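Local coordinates for protein geranyltranstransferase (IspA) (Helicobacter pylori, PDB 3LLW) that probably acts as a magnesium-dependent prenyltransferase of the FPP/GGPP synthase family, joining isoprenoid diphosphates into longer chains, at residues 180-185 with 253-258; 191-196 with 220-225; 226-231 with 266-271; 277-282 with 292-297. All coordinates share one frame; numbering follows the deposited sequence.

Contact 1. Residues 180-185 with 253-258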
loop_
_atom_site.group_PDB
_atom_site.type_symbol
_atom_site.label_atom_id
_atom_site.label_comp_id
_atom_site.label_asym_id
_atom_site.label_seq_id
_atom_site.Cartn_x
_atom_site.Cartn_y
_atom_site.Cartn_z
ATOM N N GLN A 180 -16.819 15.505 16.373
ATOM C CA GLN A 180 -16.334 14.192 16.052
ATOM C C GLN A 180 -16.831 13.738 14.676
ATOM O O GLN A 180 -16.076 13.109 13.928
ATOM C CB GLN A 180 -16.487 13.215 17.234
ATOM C CG GLN A 180 -17.851 12.860 17.684
ATOM C CD GLN A 180 -17.896 12.401 19.138
ATOM O OE1 GLN A 180 -18.971 12.303 19.713
ATOM N NE2 GLN A 180 -16.733 12.135 19.740
ATOM N N LEU A 181 -18.034 14.177 14.304
ATOM C CA LEU A 181 -18.587 13.927 12.968
ATOM C C LEU A 181 -17.840 14.658 11.845
ATOM O O LEU A 181 -17.663 14.109 10.754
ATOM C CB LEU A 181 -20.073 14.260 12.920
ATOM C CG LEU A 181 -20.868 13.849 11.670
ATOM C CD1 LEU A 181 -20.735 12.336 11.309
ATOM C CD2 LEU A 181 -22.325 14.261 11.832
ATOM N N THR A 182 -17.394 15.884 12.116
ATOM C CA THR A 182 -16.575 16.636 11.164
ATOM C C THR A 182 -15.207 15.966 11.014
ATOM O O THR A 182 -14.653 15.899 9.918
ATOM C CB THR A 182 -16.405 18.130 11.599
ATOM O OG1 THR A 182 -17.683 18.704 11.895
ATOM C CG2 THR A 182 -15.788 18.948 10.501
ATOM N N PHE A 183 -14.677 15.462 12.124
ATOM C CA PHE A 183 -13.414 14.742 12.145
ATOM C C PHE A 183 -13.515 13.434 11.363
ATOM O O PHE A 183 -12.623 13.090 10.609
ATOM C CB PHE A 183 -13.027 14.456 13.599
ATOM C CG PHE A 183 -11.675 13.831 13.765
ATOM C CD1 PHE A 183 -11.511 12.442 13.681
ATOM C CD2 PHE A 183 -10.572 14.617 14.053
ATOM C CE1 PHE A 183 -10.255 11.856 13.839
ATOM C CE2 PHE A 183 -9.311 14.035 14.231
ATOM C CZ PHE A 183 -9.156 12.651 14.116
ATOM N N LEU A 184 -14.592 12.687 11.570
ATOM C CA LEU A 184 -14.755 11.446 10.848
ATOM C C LEU A 184 -14.732 11.723 9.354
ATOM O O LEU A 184 -13.961 11.095 8.617
ATOM C CB LEU A 184 -16.009 10.696 11.338
ATOM C CG LEU A 184 -16.972 9.820 10.535
ATOM C CD1 LEU A 184 -16.373 9.064 9.387
ATOM C CD2 LEU A 184 -17.601 8.832 11.519
ATOM N N HIS A 185 -15.511 12.701 8.909
ATOM C CA HIS A 185 -15.645 12.945 7.476
ATOM C C HIS A 185 -14.460 13.670 6.846
ATOM O O HIS A 185 -14.180 13.445 5.665
ATOM C CB HIS A 185 -16.968 13.647 7.159
ATOM C CG HIS A 185 -18.161 12.766 7.341
ATOM N ND1 HIS A 185 -18.214 11.481 6.843
ATOM C CD2 HIS A 185 -19.349 12.984 7.952
ATOM C CE1 HIS A 185 -19.380 10.941 7.151
ATOM N NE2 HIS A 185 -20.087 11.832 7.824
ATOM N N ASN A 253 -23.639 7.582 10.204
ATOM C CA ASN A 253 -23.023 8.771 10.806
ATOM C C ASN A 253 -23.108 9.931 9.831
ATOM O O ASN A 253 -22.184 10.162 9.050
ATOM C CB ASN A 253 -21.543 8.545 11.105
ATOM C CG ASN A 253 -21.297 7.516 12.175
ATOM O OD1 ASN A 253 -20.563 6.557 11.942
ATOM N ND2 ASN A 253 -21.863 7.721 13.367
ATOM N N SER A 254 -24.210 10.662 9.866
ATOM C CA SER A 254 -24.437 11.671 8.855
ATOM C C SER A 254 -24.924 12.996 9.433
ATOM O O SER A 254 -25.436 13.053 10.547
ATOM C CB SER A 254 -25.384 11.125 7.777
ATOM O OG SER A 254 -26.643 11.754 7.793
ATOM N N PHE A 255 -24.752 14.063 8.661
ATOM C CA PHE A 255 -25.176 15.390 9.086
ATOM C C PHE A 255 -26.690 15.571 9.095
ATOM O O PHE A 255 -27.202 16.434 9.793
ATOM C CB PHE A 255 -24.515 16.456 8.228
ATOM C CG PHE A 255 -23.096 16.710 8.597
ATOM C CD1 PHE A 255 -22.785 17.531 9.675
ATOM C CD2 PHE A 255 -22.068 16.120 7.884
ATOM C CE1 PHE A 255 -21.466 17.756 10.029
ATOM C CE2 PHE A 255 -20.743 16.355 8.232
ATOM C CZ PHE A 255 -20.450 17.169 9.303
ATOM N N VAL A 256 -27.404 14.753 8.328
ATOM C CA VAL A 256 -28.860 14.741 8.395
ATOM C C VAL A 256 -29.343 14.212 9.759
ATOM O O VAL A 256 -30.333 14.695 10.297
ATOM C CB VAL A 256 -29.496 13.982 7.192
ATOM C CG1 VAL A 256 -31.031 13.995 7.269
ATOM C CG2 VAL A 256 -29.013 14.598 5.854
ATOM N N ASN A 257 -28.623 13.257 10.334
ATOM C CA ASN A 257 -28.966 12.758 11.665
ATOM C C ASN A 257 -28.616 13.740 12.769
ATOM O O ASN A 257 -29.409 13.944 13.689
ATOM C CB ASN A 257 -28.305 11.408 11.939
ATOM C CG ASN A 257 -28.937 10.291 11.151
ATOM O OD1 ASN A 257 -30.012 10.459 10.580
ATOM N ND2 ASN A 257 -28.275 9.140 11.111
ATOM N N LEU A 258 -27.430 14.339 12.674
ATOM C CA LEU A 258 -26.997 15.320 13.656
ATOM C C LEU A 258 -27.851 16.588 13.582
ATOM O O LEU A 258 -28.341 17.057 14.602
ATOM C CB LEU A 258 -25.515 15.656 13.472
ATOM C CG LEU A 258 -24.924 16.725 14.401
ATOM C CD1 LEU A 258 -24.755 16.255 15.833
ATOM C CD2 LEU A 258 -23.604 17.169 13.862
#
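Leu181 and Asn253 bring their CA atoms to 7.1 Å, where the first turns of helix 178-204 meet the loop leading into the short helix 255-259. With CG anti to the backbone N (chi1 -170°), the fork of Leu181 reaches the other segment, and its two methyls meet different neighbours. CD1 rests against the backbone oxygen of Asn253. CD2 sits over the centre of one face of the Phe255 ring, 4.0 Å from its centroid, in a CH-pi contact. The same Leu181 CD2 also meets Leu258 CD2 at 3.8 Å. His185, one turn on, adds the polar bond. Its NE2 donates to Asn253 O at 2.9 Å. The bond is bent, 139° at the hydrogen, and the oxygen lies somewhat out of the ring plane. The His185 and Phe255 rings meet obliquely. Leu184 CD2 packs across the Asn253 amide, whose ND2 is held by Phe171 O. Ser254 is the N-cap of the short helix, and its OG accepts a weak bond from Val256 N. A capped helix start thus docks on a long helix of the all-alpha prenyl synthase fold, near Asp100, which binds magnesium in another structure of this protein; no metal is bound to this chain.

Contact 2. Residues 191-196 with 220-225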
loop_
_atom_site.group_PDB
_atom_site.type_symbol
_atom_site.label_atom_id
_atom_site.label_comp_id
_atom_site.label_asym_id
_atom_site.label_seq_id
_atom_site.Cartn_x
_atom_site.Cartn_y
_atom_site.Cartn_z
ATOM N N LYS A 191 -9.677 14.047 3.016
ATOM C CA LYS A 191 -8.216 13.889 2.941
ATOM C C LYS A 191 -7.708 13.457 1.567
ATOM O O LYS A 191 -6.761 14.054 1.036
ATOM C CB LYS A 191 -7.732 12.903 4.009
ATOM C CG LYS A 191 -6.658 13.479 4.939
ATOM C CD LYS A 191 -7.301 14.346 6.014
ATOM C CE LYS A 191 -6.402 14.522 7.228
ATOM N NZ LYS A 191 -5.742 15.863 7.244
ATOM N N LEU A 192 -8.350 12.435 1.003
ATOM C CA LEU A 192 -8.041 11.921 -0.343
ATOM C C LEU A 192 -8.438 12.887 -1.481
ATOM O O LEU A 192 -7.794 12.939 -2.544
ATOM C CB LEU A 192 -8.701 10.546 -0.546
ATOM C CG LEU A 192 -8.305 9.691 -1.754
ATOM C CD1 LEU A 192 -6.807 9.408 -1.730
ATOM C CD2 LEU A 192 -9.127 8.374 -1.862
ATOM N N ILE A 193 -9.497 13.644 -1.248
ATOM C CA ILE A 193 -9.953 14.701 -2.164
ATOM C C ILE A 193 -8.932 15.876 -2.164
ATOM O O ILE A 193 -8.590 16.414 -3.222
ATOM C CB ILE A 193 -11.376 15.155 -1.737
ATOM C CG1 ILE A 193 -12.415 14.092 -2.174
ATOM C CG2 ILE A 193 -11.758 16.536 -2.276
ATOM C CD1 ILE A 193 -13.786 14.413 -1.705
ATOM N N SER A 194 -8.432 16.256 -0.991
ATOM C CA SER A 194 -7.425 17.335 -0.950
ATOM C C SER A 194 -6.073 16.824 -1.470
ATOM O O SER A 194 -5.352 17.565 -2.132
ATOM C CB SER A 194 -7.356 18.016 0.431
ATOM O OG SER A 194 -6.134 17.812 1.096
ATOM N N ALA A 195 -5.778 15.536 -1.237
ATOM C CA ALA A 195 -4.588 14.888 -1.820
ATOM C C ALA A 195 -4.598 14.904 -3.338
ATOM O O ALA A 195 -3.615 15.362 -3.943
ATOM C CB ALA A 195 -4.383 13.466 -1.298
ATOM N N SER A 196 -5.696 14.421 -3.942
ATOM C CA SER A 196 -5.956 14.568 -5.402
ATOM C C SER A 196 -5.605 15.977 -5.944
ATOM O O SER A 196 -4.887 16.108 -6.934
ATOM C CB SER A 196 -7.415 14.253 -5.728
ATOM O OG SER A 196 -7.824 12.998 -5.172
ATOM N N LEU A 220 -9.986 20.121 1.603
ATOM C CA LEU A 220 -10.576 19.747 2.883
ATOM C C LEU A 220 -11.984 20.319 3.033
ATOM O O LEU A 220 -12.911 19.611 3.459
ATOM C CB LEU A 220 -9.689 20.221 4.035
ATOM C CG LEU A 220 -8.877 19.245 4.894
ATOM C CD1 LEU A 220 -8.373 18.018 4.143
ATOM C CD2 LEU A 220 -7.714 19.983 5.569
ATOM N N LYS A 221 -12.133 21.594 2.665
ATOM C CA LYS A 221 -13.405 22.302 2.775
ATOM C C LYS A 221 -14.414 21.769 1.776
ATOM O O LYS A 221 -15.580 21.555 2.102
ATOM C CB LYS A 221 -13.197 23.797 2.564
ATOM C CG LYS A 221 -14.178 24.663 3.315
ATOM C CD LYS A 221 -13.933 26.142 3.031
ATOM C CE LYS A 221 -13.866 26.940 4.323
ATOM N NZ LYS A 221 -14.848 26.455 5.354
ATOM N N MET A 222 -13.951 21.527 0.562
ATOM C CA MET A 222 -14.806 21.009 -0.487
ATOM C C MET A 222 -15.217 19.542 -0.252
ATOM O O MET A 222 -16.322 19.138 -0.615
ATOM C CB MET A 222 -14.107 21.164 -1.824
ATOM C CG MET A 222 -14.897 20.637 -2.978
ATOM S SD MET A 222 -13.885 19.415 -3.800
ATOM C CE MET A 222 -12.572 20.497 -4.371
ATOM N N GLY A 223 -14.321 18.763 0.355
ATOM C CA GLY A 223 -14.585 17.374 0.682
ATOM C C GLY A 223 -15.640 17.238 1.754
ATOM O O GLY A 223 -16.455 16.313 1.717
ATOM N N LEU A 224 -15.616 18.160 2.715
ATOM C CA LEU A 224 -16.681 18.265 3.707
ATOM C C LEU A 224 -17.998 18.578 3.013
ATOM O O LEU A 224 -19.008 17.890 3.226
ATOM C CB LEU A 224 -16.361 19.340 4.746
ATOM C CG LEU A 224 -17.395 19.587 5.855
ATOM C CD1 LEU A 224 -17.642 18.323 6.694
ATOM C CD2 LEU A 224 -16.963 20.759 6.742
ATOM N N CYS A 225 -17.971 19.606 2.171
ATOM C CA CYS A 225 -19.122 19.983 1.362
ATOM C C CYS A 225 -19.638 18.805 0.511
ATOM O O CYS A 225 -20.830 18.470 0.553
ATOM C CB CYS A 225 -18.748 21.162 0.474
ATOM S SG CYS A 225 -20.166 21.968 -0.202
#
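Ser194 and Leu220 make the closest approach. CB of Ser194 lies 3.6 Å from the backbone N of Leu220. The Leu220 side chain leaves its helix pointing away, then turns back so that CD1 comes to 3.8 Å from Ser194 OG. The aliphatic part of Lys191 joins on this side, with its CD 4.3 Å from Leu220 CD1. On the other side Ile193 carries the contact with two of its branches. CD1 packs on the backbone at Gly223, 3.9 Å from its CA. CG2 touches Met222 SD, also at 3.9 Å. Ile193 has CG1 beside the backbone N and CG2 beside the carbonyl carbon (chi1 -76°), and this split lets it reach both residues. The Met222 chain bends at chi2 and chi3, which brings its sulfur round to the isoleucine.

Gly223 has no side chain, and the helices come close here. The axes of the two short segments approach to 8.0 Å and run at 134° to each other, about midway between perpendicular and antiparallel. Further out, Leu55 of helix 51-63 packs on both Ile193 and Met222. Helix 142-156 meets the far side of segment 191-196, through Leu152 on Leu192 and Ile151 on Ala195. Lys221 turns the other way, to a salt bridge with Glu274. Ser196 OG bonds back to Leu192 O at 2.6 Å, within its own helix. The contact therefore rests on van der Waals packing of methyls, a thioether, a serine side chain and backbone, with no polar bond between the segments.

Contact 3. Residues 226-231 with 266-271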
loop_
_atom_site.group_PDB
_atom_site.type_symbol
_atom_site.label_atom_id
_atom_site.label_comp_id
_atom_site.label_asym_id
_atom_site.label_seq_id
_atom_site.Cartn_x
_atom_site.Cartn_y
_atom_site.Cartn_z
ATOM N N PHE A 226 -18.721 18.170 -0.224
ATOM C CA PHE A 226 -18.979 16.932 -0.957
ATOM C C PHE A 226 -19.697 15.888 -0.087
ATOM O O PHE A 226 -20.639 15.268 -0.538
ATOM C CB PHE A 226 -17.664 16.370 -1.541
ATOM C CG PHE A 226 -17.797 15.002 -2.174
ATOM C CD1 PHE A 226 -17.474 13.854 -1.464
ATOM C CD2 PHE A 226 -18.232 14.868 -3.487
ATOM C CE1 PHE A 226 -17.606 12.591 -2.042
ATOM C CE2 PHE A 226 -18.360 13.607 -4.081
ATOM C CZ PHE A 226 -18.048 12.469 -3.355
ATOM N N GLN A 227 -19.261 15.728 1.163
ATOM C CA GLN A 227 -19.821 14.726 2.070
ATOM C C GLN A 227 -21.202 15.078 2.631
ATOM O O GLN A 227 -22.087 14.206 2.724
ATOM C CB GLN A 227 -18.832 14.445 3.205
ATOM C CG GLN A 227 -19.174 13.245 4.066
ATOM C CD GLN A 227 -19.458 11.977 3.270
ATOM O OE1 GLN A 227 -18.638 11.524 2.468
ATOM N NE2 GLN A 227 -20.627 11.393 3.503
ATOM N N VAL A 228 -21.380 16.343 3.010
ATOM C CA VAL A 228 -22.669 16.857 3.474
ATOM C C VAL A 228 -23.720 16.675 2.375
ATOM O O VAL A 228 -24.819 16.165 2.638
ATOM C CB VAL A 228 -22.579 18.343 3.926
ATOM C CG1 VAL A 228 -23.944 18.884 4.330
ATOM C CG2 VAL A 228 -21.617 18.488 5.092
ATOM N N LEU A 229 -23.367 17.044 1.144
ATOM C CA LEU A 229 -24.245 16.785 -0.004
ATOM C C LEU A 229 -24.538 15.302 -0.205
ATOM O O LEU A 229 -25.672 14.935 -0.487
ATOM C CB LEU A 229 -23.671 17.375 -1.287
ATOM C CG LEU A 229 -23.784 18.886 -1.411
ATOM C CD1 LEU A 229 -22.877 19.328 -2.528
ATOM C CD2 LEU A 229 -25.224 19.312 -1.658
ATOM N N ASP A 230 -23.521 14.457 -0.044
ATOM C CA ASP A 230 -23.700 13.010 -0.154
ATOM C C ASP A 230 -24.668 12.480 0.908
ATOM O O ASP A 230 -25.538 11.666 0.607
ATOM C CB ASP A 230 -22.348 12.293 -0.075
ATOM C CG ASP A 230 -22.309 11.020 -0.912
ATOM O OD1 ASP A 230 -22.654 11.079 -2.118
ATOM O OD2 ASP A 230 -21.923 9.962 -0.366
ATOM N N ASP A 231 -24.531 12.980 2.137
ATOM C CA ASP A 231 -25.452 12.660 3.240
ATOM C C ASP A 231 -26.911 13.023 2.926
ATOM O O ASP A 231 -27.830 12.302 3.320
ATOM C CB ASP A 231 -25.015 13.357 4.540
ATOM C CG ASP A 231 -23.752 12.741 5.161
ATOM O OD1 ASP A 231 -23.266 11.701 4.652
ATOM O OD2 ASP A 231 -23.262 13.295 6.182
ATOM N N ASN A 266 -29.411 23.573 4.682
ATOM C CA ASN A 266 -28.922 24.945 4.813
ATOM C C ASN A 266 -27.413 25.047 4.978
ATOM O O ASN A 266 -26.778 25.914 4.375
ATOM C CB ASN A 266 -29.602 25.687 5.958
ATOM C CG ASN A 266 -29.234 27.167 5.976
ATOM O OD1 ASN A 266 -29.641 27.928 5.097
ATOM N ND2 ASN A 266 -28.440 27.572 6.963
ATOM N N TYR A 267 -26.854 24.148 5.786
ATOM C CA TYR A 267 -25.405 24.010 5.949
ATOM C C TYR A 267 -24.685 23.789 4.625
ATOM O O TYR A 267 -23.690 24.471 4.323
ATOM C CB TYR A 267 -25.107 22.867 6.919
ATOM C CG TYR A 267 -23.656 22.676 7.312
ATOM C CD1 TYR A 267 -22.770 23.757 7.409
ATOM C CD2 TYR A 267 -23.175 21.403 7.626
ATOM C CE1 TYR A 267 -21.443 23.569 7.780
ATOM C CE2 TYR A 267 -21.853 21.205 7.999
ATOM C CZ TYR A 267 -20.996 22.297 8.079
ATOM O OH TYR A 267 -19.698 22.101 8.464
ATOM N N ALA A 268 -25.190 22.848 3.829
ATOM C CA ALA A 268 -24.645 22.615 2.494
ATOM C C ALA A 268 -24.606 23.928 1.694
ATOM O O ALA A 268 -23.556 24.288 1.137
ATOM C CB ALA A 268 -25.446 21.551 1.765
ATOM N N GLN A 269 -25.733 24.650 1.690
ATOM C CA GLN A 269 -25.836 25.945 1.004
ATOM C C GLN A 269 -24.840 27.001 1.488
ATOM O O GLN A 269 -24.249 27.700 0.669
ATOM C CB GLN A 269 -27.264 26.516 1.058
ATOM C CG GLN A 269 -28.415 25.580 0.601
ATOM C CD GLN A 269 -28.128 24.771 -0.669
ATOM O OE1 GLN A 269 -27.660 25.308 -1.682
ATOM N NE2 GLN A 269 -28.432 23.473 -0.619
ATOM N N THR A 270 -24.637 27.121 2.799
ATOM C CA THR A 270 -23.658 28.105 3.287
ATOM C C THR A 270 -22.212 27.676 3.016
ATOM O O THR A 270 -21.362 28.520 2.726
ATOM C CB THR A 270 -23.864 28.526 4.778
ATOM O OG1 THR A 270 -23.518 27.446 5.656
ATOM C CG2 THR A 270 -25.304 28.967 5.038
ATOM N N LEU A 271 -21.939 26.372 3.089
ATOM C CA LEU A 271 -20.615 25.845 2.716
ATOM C C LEU A 271 -20.316 26.034 1.235
ATOM O O LEU A 271 -19.217 26.491 0.879
ATOM C CB LEU A 271 -20.474 24.366 3.078
ATOM C CG LEU A 271 -19.884 23.993 4.433
ATOM C CD1 LEU A 271 -19.892 22.493 4.537
ATOM C CD2 LEU A 271 -18.466 24.547 4.624
#
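Val228 turns CG1 trans to its backbone N (chi1 177°), toward Ala268, and CG2 beside that nitrogen, toward Tyr267. The two segments belong to helices 209-236 and 261-279, nearly antiparallel neighbours in the all-helical prenyl synthase fold. Their short axes run at 153° and come no closer than 9.5 Å. Ala268 CB lies between two successive side chains of the partner helix, 4.0 Å from Val228 CG1 and 4.1 Å from Leu229 CD2. The Tyr267 and Val228 side chains cross at about a right angle, and Tyr267 CE2 comes to 4.0 Å from Val228 CG2. Leu271, one turn on from Tyr267, makes a longer approach to the same methyl with CD1.

Beyond them, Phe255 covers Val228 from the short helix 255-259. Asp230 and Asp231 begin the DDxxD sequence, the second aspartate-rich motif of this family, and take no part in the packing. Asp231 OD2 accepts from Phe255 N. Its other oxygen, OD1, takes a bond from Gln227 NE2 at 2.9 Å. OD1 lies in the plane of the Gln227 amide, but NE2 reaches it from above the carboxylate plane, 45° out of it.

Contact 4. Residues 277-282 with 292-297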
loop_
_atom_site.group_PDB
_atom_site.type_symbol
_atom_site.label_atom_id
_atom_site.label_comp_id
_atom_site.label_asym_id
_atom_site.label_seq_id
_atom_site.Cartn_x
_atom_site.Cartn_y
_atom_site.Cartn_z
ATOM N N ASN A 277 -16.832 31.187 -2.944
ATOM C CA ASN A 277 -16.292 32.510 -2.666
ATOM C C ASN A 277 -14.786 32.514 -2.413
ATOM O O ASN A 277 -14.086 33.437 -2.821
ATOM C CB ASN A 277 -17.032 33.152 -1.487
ATOM C CG ASN A 277 -16.903 34.657 -1.473
ATOM O OD1 ASN A 277 -17.282 35.336 -2.434
ATOM N ND2 ASN A 277 -16.359 35.192 -0.383
ATOM N N ASP A 278 -14.301 31.474 -1.737
ATOM C CA ASP A 278 -12.873 31.275 -1.474
ATOM C C ASP A 278 -12.158 30.942 -2.778
ATOM O O ASP A 278 -10.995 31.295 -2.985
ATOM C CB ASP A 278 -12.689 30.128 -0.480
ATOM C CG ASP A 278 -11.729 30.467 0.653
ATOM O OD1 ASP A 278 -11.224 29.519 1.294
ATOM O OD2 ASP A 278 -11.486 31.670 0.914
ATOM N N LEU A 279 -12.891 30.264 -3.654
ATOM C CA LEU A 279 -12.427 29.899 -4.980
ATOM C C LEU A 279 -12.316 31.107 -5.909
ATOM O O LEU A 279 -11.418 31.170 -6.741
ATOM C CB LEU A 279 -13.372 28.841 -5.573
ATOM C CG LEU A 279 -13.095 28.234 -6.945
ATOM C CD1 LEU A 279 -11.786 27.456 -6.952
ATOM C CD2 LEU A 279 -14.257 27.354 -7.338
ATOM N N ASP A 280 -13.218 32.077 -5.758
ATOM C CA ASP A 280 -13.200 33.278 -6.607
ATOM C C ASP A 280 -12.133 34.307 -6.192
ATOM O O ASP A 280 -12.046 35.387 -6.772
ATOM C CB ASP A 280 -14.600 33.912 -6.706
ATOM C CG ASP A 280 -15.649 32.960 -7.305
ATOM O OD1 ASP A 280 -16.854 33.224 -7.111
ATOM O OD2 ASP A 280 -15.292 31.942 -7.945
ATOM N N ALA A 281 -11.327 33.957 -5.193
ATOM C CA ALA A 281 -10.120 34.708 -4.844
ATOM C C ALA A 281 -8.887 34.092 -5.519
ATOM O O ALA A 281 -7.750 34.491 -5.256
ATOM C CB ALA A 281 -9.938 34.747 -3.335
ATOM N N LEU A 282 -9.125 33.113 -6.386
ATOM C CA LEU A 282 -8.066 32.470 -7.156
ATOM C C LEU A 282 -8.019 33.054 -8.567
ATOM O O LEU A 282 -7.010 32.916 -9.262
ATOM C CB LEU A 282 -8.301 30.957 -7.202
ATOM C CG LEU A 282 -7.167 29.972 -7.467
ATOM C CD1 LEU A 282 -6.236 29.866 -6.268
ATOM C CD2 LEU A 282 -7.775 28.637 -7.789
ATOM N N ASN A 292 -11.336 25.659 -14.309
ATOM C CA ASN A 292 -11.495 24.204 -14.221
ATOM C C ASN A 292 -12.153 23.757 -12.913
ATOM O O ASN A 292 -13.086 22.950 -12.925
ATOM C CB ASN A 292 -10.148 23.493 -14.415
ATOM C CG ASN A 292 -9.630 23.588 -15.839
ATOM O OD1 ASN A 292 -10.247 24.218 -16.693
ATOM N ND2 ASN A 292 -8.485 22.960 -16.100
ATOM N N LEU A 293 -11.671 24.294 -11.795
ATOM C CA LEU A 293 -12.241 23.977 -10.496
ATOM C C LEU A 293 -13.692 24.426 -10.366
ATOM O O LEU A 293 -14.540 23.646 -9.936
ATOM C CB LEU A 293 -11.376 24.528 -9.359
ATOM C CG LEU A 293 -10.016 23.835 -9.169
ATOM C CD1 LEU A 293 -9.247 24.472 -8.035
ATOM C CD2 LEU A 293 -10.185 22.344 -8.932
ATOM N N ASN A 294 -13.969 25.662 -10.782
ATOM C CA ASN A 294 -15.320 26.222 -10.776
ATOM C C ASN A 294 -16.303 25.349 -11.547
ATOM O O ASN A 294 -17.402 25.072 -11.049
ATOM C CB ASN A 294 -15.295 27.651 -11.332
ATOM C CG ASN A 294 -16.640 28.345 -11.273
ATOM O OD1 ASN A 294 -17.249 28.593 -12.309
ATOM N ND2 ASN A 294 -17.097 28.684 -10.068
ATOM N N ALA A 295 -15.884 24.891 -12.728
ATOM C CA ALA A 295 -16.737 24.080 -13.597
ATOM C C ALA A 295 -17.069 22.738 -12.969
ATOM O O ALA A 295 -18.223 22.304 -12.999
ATOM C CB ALA A 295 -16.084 23.871 -14.930
ATOM N N LEU A 296 -16.048 22.104 -12.392
ATOM C CA LEU A 296 -16.188 20.798 -11.764
ATOM C C LEU A 296 -17.157 20.858 -10.589
ATOM O O LEU A 296 -18.043 20.007 -10.465
ATOM C CB LEU A 296 -14.826 20.293 -11.289
ATOM C CG LEU A 296 -14.381 18.864 -11.617
ATOM C CD1 LEU A 296 -13.209 18.493 -10.716
ATOM C CD2 LEU A 296 -15.500 17.807 -11.541
ATOM N N LEU A 297 -16.989 21.878 -9.749
ATOM C CA LEU A 297 -17.830 22.068 -8.569
ATOM C C LEU A 297 -19.280 22.380 -8.900
ATOM O O LEU A 297 -20.177 21.916 -8.201
ATOM C CB LEU A 297 -17.272 23.159 -7.664
ATOM C CG LEU A 297 -15.851 23.019 -7.111
ATOM C CD1 LEU A 297 -15.672 24.069 -6.059
ATOM C CD2 LEU A 297 -15.556 21.635 -6.539
#
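Leu279 and Leu297 reach toward each other tip to tip, with Leu279 CD2 3.8 Å from Leu297 CD1. Leu279 is the side chain around which the contact is built. Its CG stands opposite the backbone N across the CA-CB bond (chi1 -178°), and the two methyls fork over helix 287-301. The Leu279 and Leu293 side chains cross obliquely, with Leu279 CD1 3.8 Å from Leu293 CB. CD2 lies against the backbone of Asn294, 3.8 Å from its CA, as well as against Leu297. Leu293 and Leu297 are one turn apart, and each meets a different methyl of Leu279. Leu282, past the end of the first helix, adds a looser touch: its CD2 is 4.4 Å from Leu293 CD1.

A type I beta turn runs from Leu279 to Leu282, and the CB of Leu282 points to the partner helix. The Asp280 carboxylate lies at the outer margin, near the Asn294 amide but without a bond to it. Trp214 and Phe218 of helix 209-236 pack on Leu279, and Phe218 also meets Leu297. Ala58 of helix 51-63 touches Leu293. This leucine packing is that of a helical hairpin, in which helix 261-279 ends, the chain turns, and the C-terminal helix 287-301 runs back along it.

All four contacts are largely buried, but at different depths. The centre of contact 2 lies about 8 Å from the centre of the chain, those of the others about 17 to 19 Å. Contacts 1 and 2 share helix 178-204, contacts 2 and 3 share helix 209-236, and contacts 3 and 4 share helix 261-279. Leu224 connects the first three, since it packs on Phe255, Tyr267 and Leu271. Met222 touches Leu297 and so joins contacts 2 and 4. Contact 1 alone has a hydrogen bond between its segments, and it lies nearest the aspartates known to bind magnesium, though no metal is bound here. Contacts 2, 3 and 4 are held by apolar packing away from those sites.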